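Side-chain contacts in macrophage migration inhibitory factor (Oncomelania hupensis, PDB 6LR3), which belongs to the macrophage migration inhibitory factor family, whose small alpha/beta subunits assemble as trimers: residues M80-I85 with V90-I95; G45-I48 with D53-P56. One frame throughout, in Å; residues are numbered along the deposited sequence.

Contact 1. Residues M80-I85 with V90-I95; sequences MEDMFI and VRRERI. Unlike the reference sequence in segment 90-95: Val-90 (reference Ile).
Arg-92 reaches the last turns of helix 70-88 and is gripped there by two carboxylates. Its NH1 donates to Glu-81 OE1 at 2.8 Å (N-H...O 161°), in the guanidinium plane and on the anti side of that oxygen. The end of the same guanidinium meets Asp-82 end-on: NH2 lies 2.8 Å and NH1 3.0 Å from OD1, so one oxygen takes both bonds, with the two planes 82° apart. Ile-85 CD1 sits over the centre of one guanidinium face, 3.4 Å above it, and thus adds an apolar lid to the salt-bridge network. The bend of Arg-92 at chi3 (-63°) turns the group back toward the helix.

Beneath this polar layer, Ile-95, where strand 95-101 begins, places CG2 3.7 Å from Phe-84 CD2, at the ring edge and in its plane. The contact therefore joins the end of one long helix of this alpha/beta subunit to the loop entering strand 95-101, outermost of the four sheet strands within this chain. Ile-85 CG1 comes within 3.2 Å of Val-90 O, beside a CA-H...O contact from its own CA.

Farther out, Glu-81 OE2 accepts from Gly-111 N of the second subunit and from a water that also donates to Ile-95 O. On the sheet side, Phe-84 packs on Val-58 and Ala-60 of strand 58-64.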
loop_
_atom_site.group_PDB
_atom_site.type_symbol
_atom_site.label_atom_id
_atom_site.label_comp_id
_atom_site.label_asym_id
_atom_site.label_seq_id
_atom_site.Cartn_x
_atom_site.Cartn_y
_atom_site.Cartn_z
ATOM N N MET B 80 4.551 -18.688 -3.371
ATOM C CA MET B 80 4.150 -17.492 -4.163
ATOM C C MET B 80 5.146 -17.291 -5.302
ATOM O O MET B 80 4.707 -17.066 -6.429
ATOM C CB MET B 80 4.081 -16.254 -3.265
ATOM C CG MET B 80 2.923 -16.316 -2.339
ATOM S SD MET B 80 2.936 -14.946 -1.104
ATOM C CE MET B 80 2.634 -13.566 -2.203
ATOM N N GLU B 81 6.442 -17.351 -5.034
ATOM C CA GLU B 81 7.457 -17.208 -6.094
ATOM C C GLU B 81 7.154 -18.227 -7.191
ATOM O O GLU B 81 7.168 -17.854 -8.362
ATOM C CB GLU B 81 8.855 -17.440 -5.549
ATOM C CG GLU B 81 9.374 -16.266 -4.751
ATOM C CD GLU B 81 10.698 -16.626 -4.067
ATOM O OE1 GLU B 81 11.060 -17.836 -4.084
ATOM O OE2 GLU B 81 11.351 -15.694 -3.562
ATOM N N ASP B 82 6.901 -19.476 -6.810
ATOM C CA ASP B 82 6.681 -20.533 -7.836
ATOM C C ASP B 82 5.490 -20.137 -8.722
ATOM O O ASP B 82 5.561 -20.336 -9.961
ATOM C CB ASP B 82 6.450 -21.894 -7.203
ATOM C CG ASP B 82 7.677 -22.517 -6.580
ATOM O OD1 ASP B 82 8.773 -21.971 -6.698
ATOM O OD2 ASP B 82 7.500 -23.556 -5.967
ATOM N N MET B 83 4.412 -19.648 -8.109
ATOM C CA MET B 83 3.212 -19.250 -8.873
ATOM C C MET B 83 3.548 -18.033 -9.737
ATOM O O MET B 83 3.084 -17.972 -10.862
ATOM C CB MET B 83 2.046 -18.942 -7.920
ATOM C CG MET B 83 0.797 -18.713 -8.662
ATOM S SD MET B 83 -0.619 -18.679 -7.556
ATOM C CE MET B 83 -0.725 -20.365 -6.990
ATOM N N PHE B 84 4.310 -17.068 -9.235
ATOM C CA PHE B 84 4.677 -15.860 -10.014
ATOM C C PHE B 84 5.562 -16.251 -11.175
ATOM O O PHE B 84 5.420 -15.703 -12.252
ATOM C CB PHE B 84 5.412 -14.838 -9.144
ATOM C CG PHE B 84 4.596 -14.253 -8.022
ATOM C CD1 PHE B 84 3.212 -14.300 -8.006
ATOM C CD2 PHE B 84 5.242 -13.639 -6.964
ATOM C CE1 PHE B 84 2.501 -13.757 -6.939
ATOM C CE2 PHE B 84 4.529 -13.069 -5.922
ATOM C CZ PHE B 84 3.163 -13.083 -5.937
ATOM N N ILE B 85 6.507 -17.162 -10.942
ATOM C CA ILE B 85 7.408 -17.654 -12.022
ATOM C C ILE B 85 6.529 -18.292 -13.113
ATOM O O ILE B 85 6.676 -17.937 -14.270
ATOM C CB ILE B 85 8.440 -18.630 -11.432
ATOM C CG1 ILE B 85 9.462 -17.900 -10.554
ATOM C CG2 ILE B 85 9.101 -19.452 -12.532
ATOM C CD1 ILE B 85 10.204 -18.795 -9.569
ATOM N N VAL B 90 8.236 -14.266 -14.357
ATOM C CA VAL B 90 9.233 -13.433 -13.658
ATOM C C VAL B 90 10.264 -14.387 -13.078
ATOM O O VAL B 90 9.887 -15.464 -12.571
ATOM C CB VAL B 90 8.531 -12.579 -12.594
ATOM C CG1 VAL B 90 9.495 -11.762 -11.784
ATOM C CG2 VAL B 90 7.565 -11.607 -13.249
ATOM N N ARG B 91 11.539 -14.014 -13.151
ATOM C CA ARG B 91 12.603 -14.824 -12.525
ATOM C C ARG B 91 12.499 -14.720 -11.011
ATOM O O ARG B 91 12.083 -13.631 -10.478
ATOM C CB ARG B 91 13.945 -14.312 -13.009
ATOM C CG ARG B 91 14.182 -14.651 -14.481
ATOM C CD ARG B 91 15.233 -13.832 -15.205
ATOM N NE ARG B 91 16.179 -13.085 -14.416
ATOM C CZ ARG B 91 16.320 -11.762 -14.420
ATOM N NH1 ARG B 91 15.557 -10.980 -15.184
ATOM N NH2 ARG B 91 17.222 -11.230 -13.615
ATOM N N ARG B 92 12.891 -15.772 -10.308
ATOM C CA ARG B 92 12.858 -15.776 -8.830
ATOM C C ARG B 92 13.674 -14.596 -8.293
ATOM O O ARG B 92 13.256 -14.009 -7.266
ATOM C CB ARG B 92 13.367 -17.097 -8.264
ATOM C CG ARG B 92 12.925 -17.346 -6.845
ATOM C CD ARG B 92 13.437 -18.659 -6.295
ATOM N NE ARG B 92 12.898 -19.793 -7.044
ATOM C CZ ARG B 92 11.745 -20.392 -6.817
ATOM N NH1 ARG B 92 10.930 -19.991 -5.862
ATOM N NH2 ARG B 92 11.389 -21.416 -7.578
ATOM N N GLU B 93 14.770 -14.216 -8.957
ATOM C CA GLU B 93 15.632 -13.118 -8.469
ATOM C C GLU B 93 15.034 -11.757 -8.817
ATOM O O GLU B 93 15.734 -10.735 -8.600
ATOM C CB GLU B 93 17.063 -13.273 -9.015
ATOM C CG GLU B 93 17.151 -13.120 -10.520
ATOM C CD GLU B 93 17.107 -14.430 -11.298
ATOM O OE1 GLU B 93 16.482 -15.449 -10.845
ATOM O OE2 GLU B 93 17.671 -14.418 -12.422
ATOM N N ARG B 94 13.795 -11.695 -9.319
ATOM C CA ARG B 94 13.092 -10.427 -9.585
ATOM C C ARG B 94 11.819 -10.363 -8.735
ATOM O O ARG B 94 10.888 -9.599 -9.093
ATOM C CB ARG B 94 12.809 -10.278 -11.073
ATOM C CG ARG B 94 14.069 -10.134 -11.907
ATOM C CD ARG B 94 14.704 -8.772 -11.767
ATOM N NE ARG B 94 13.910 -7.756 -12.452
ATOM C CZ ARG B 94 14.269 -6.483 -12.540
ATOM N NH1 ARG B 94 15.387 -6.070 -11.985
ATOM N NH2 ARG B 94 13.494 -5.612 -13.155
ATOM N N ILE B 95 11.766 -11.141 -7.657
ATOM C CA ILE B 95 10.557 -11.195 -6.776
ATOM C C ILE B 95 10.957 -10.846 -5.346
ATOM O O ILE B 95 11.835 -11.493 -4.803
ATOM C CB ILE B 95 9.880 -12.575 -6.823
ATOM C CG1 ILE B 95 9.511 -12.962 -8.248
ATOM C CG2 ILE B 95 8.683 -12.620 -5.896
ATOM C CD1 ILE B 95 9.148 -14.430 -8.413
HETATM O O HOH W 1 10.526 -13.291 -2.831
#

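Contact 2. Residues G45-I48 with D53-P56; sequences GANI and DRNP
Asn-47 OD1 is the polar atom on which the two loops converge. Arg-54 NH1 donates to Asn-47 OD1 at 2.7 Å with an N-H...O angle of 153°. Gln-20 of the second subunit complements the pair, its NE2 giving a weak hydrogen bond to Asn-47 OD1 while its OE1 accepts from Arg-54 NH2. The NH1 donor is slightly tilted from the carbonyl plane of Asn-47, and OD1 is slightly tilted from the guanidinium plane. Amide and guanidinium planes are 36° apart; OD1 comes to the guanidinium edge, and the two planes do not stack.

The meeting depends on both side-chain shapes: Asn-47 carries CG opposite its backbone N (chi1 -170°), while Arg-54 runs extended from CG to NE and spans the gap to the other loop. A water makes a second link: it donates to Ile-48 O at 2.7 Å and accepts from Arg-54 NH1 at 3.1 Å. NH1 consequently serves both a side-chain amide and, through the water, a main-chain carbonyl.

The backbone on each side is sharply turned. Asn-47 is the centre of an inverse gamma turn, and Asp-53 OD1 accepts from Asn-55 N at 3.0 Å, closing an Asx turn around Arg-54. The first segment runs into strand 48-50 at Ile-48, and the second follows that strand. Ile-48 pairs antiparallel with a strand of the second subunit, continuing the sheet across the interface as in the trimers of this family.

The direct loop-to-loop link is thus one hydrogen bond to a neutral acceptor. The guanidinium cation is solvated by two side-chain amide oxygens and a water, with no carboxylate among these partners, and any electrostatic gain is probably modest beside that of a carboxylate pair.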
loop_
_atom_site.group_PDB
_atom_site.type_symbol
_atom_site.label_atom_id
_atom_site.label_comp_id
_atom_site.label_asym_id
_atom_site.label_seq_id
_atom_site.Cartn_x
_atom_site.Cartn_y
_atom_site.Cartn_z
ATOM N N GLY B 45 0.807 -4.323 -15.164
ATOM C CA GLY B 45 1.254 -3.217 -16.027
ATOM C C GLY B 45 1.620 -2.020 -15.176
ATOM O O GLY B 45 1.552 -0.877 -15.677
ATOM N N ALA B 46 2.015 -2.249 -13.935
ATOM C CA ALA B 46 2.380 -1.182 -12.990
ATOM C C ALA B 46 3.694 -0.557 -13.434
ATOM O O ALA B 46 4.541 -1.262 -14.022
ATOM C CB ALA B 46 2.426 -1.689 -11.587
ATOM N N ASN B 47 3.859 0.728 -13.142
ATOM C CA ASN B 47 5.138 1.418 -13.427
ATOM C C ASN B 47 6.088 1.164 -12.266
ATOM O O ASN B 47 6.373 2.083 -11.485
ATOM C CB ASN B 47 4.941 2.893 -13.703
ATOM C CG ASN B 47 6.228 3.473 -14.226
ATOM O OD1 ASN B 47 7.230 2.758 -14.382
ATOM N ND2 ASN B 47 6.221 4.773 -14.454
ATOM N N ILE B 48 6.523 -0.080 -12.147
ATOM C CA ILE B 48 7.437 -0.514 -11.081
ATOM C C ILE B 48 8.713 -1.010 -11.752
ATOM O O ILE B 48 8.651 -1.841 -12.676
ATOM C CB ILE B 48 6.780 -1.547 -10.147
ATOM C CG1 ILE B 48 7.731 -1.914 -9.015
ATOM C CG2 ILE B 48 6.273 -2.795 -10.887
ATOM C CD1 ILE B 48 7.011 -2.680 -7.908
ATOM N N ASP B 53 16.005 -1.159 -13.751
ATOM C CA ASP B 53 15.630 -1.638 -15.103
ATOM C C ASP B 53 14.207 -2.192 -15.099
ATOM O O ASP B 53 13.612 -2.425 -14.016
ATOM C CB ASP B 53 16.666 -2.607 -15.655
ATOM C CG ASP B 53 16.613 -3.954 -14.992
ATOM O OD1 ASP B 53 15.513 -4.530 -14.976
ATOM O OD2 ASP B 53 17.668 -4.405 -14.508
ATOM N N ARG B 54 13.670 -2.376 -16.291
ATOM C CA ARG B 54 12.243 -2.667 -16.483
ATOM C C ARG B 54 12.059 -4.118 -16.909
ATOM O O ARG B 54 10.982 -4.433 -17.420
ATOM C CB ARG B 54 11.657 -1.640 -17.442
ATOM C CG ARG B 54 11.759 -0.216 -16.913
ATOM C CD ARG B 54 10.962 0.700 -17.767
ATOM N NE ARG B 54 10.941 2.081 -17.310
ATOM C CZ ARG B 54 10.151 2.557 -16.359
ATOM N NH1 ARG B 54 9.355 1.749 -15.691
ATOM N NH2 ARG B 54 10.169 3.836 -16.060
ATOM N N ASN B 55 13.028 -4.979 -16.648
ATOM C CA ASN B 55 12.799 -6.433 -16.811
ATOM C C ASN B 55 11.658 -6.816 -15.866
ATOM O O ASN B 55 11.398 -6.124 -14.868
ATOM C CB ASN B 55 14.059 -7.249 -16.543
ATOM C CG ASN B 55 15.100 -6.999 -17.616
ATOM O OD1 ASN B 55 14.768 -6.777 -18.776
ATOM N ND2 ASN B 55 16.350 -6.975 -17.206
ATOM N N PRO B 56 10.936 -7.901 -16.162
ATOM C CA PRO B 56 9.782 -8.290 -15.353
ATOM C C PRO B 56 10.207 -8.411 -13.891
ATOM O O PRO B 56 11.280 -8.929 -13.585
ATOM C CB PRO B 56 9.376 -9.651 -15.937
ATOM C CG PRO B 56 9.775 -9.512 -17.391
ATOM C CD PRO B 56 11.098 -8.775 -17.329
HETATM O O HOH W 2 9.055 -1.291 -15.247
#

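Overall arrangement
The two contacts follow one another in sequence, with centres about 14 Å apart, and their segments touch directly. Arg-94, in the 90-95 segment, sends NH2 to Asp-53 OD1 in a 2.9 Å salt bridge and to Asn-55 O at 2.8 Å, a probable hydrogen bond. Its target carboxylate oxygen is the one that closes the Asx turn of contact 2, so that turn is tied to the loop of contact 1. Apolar packing of Val-90 CG2 on Pro-56 CB, 3.8 Å apart, supplements the join. Both contacts also reach the second subunit, through Gly-111 in one case and Gln-20 in the other.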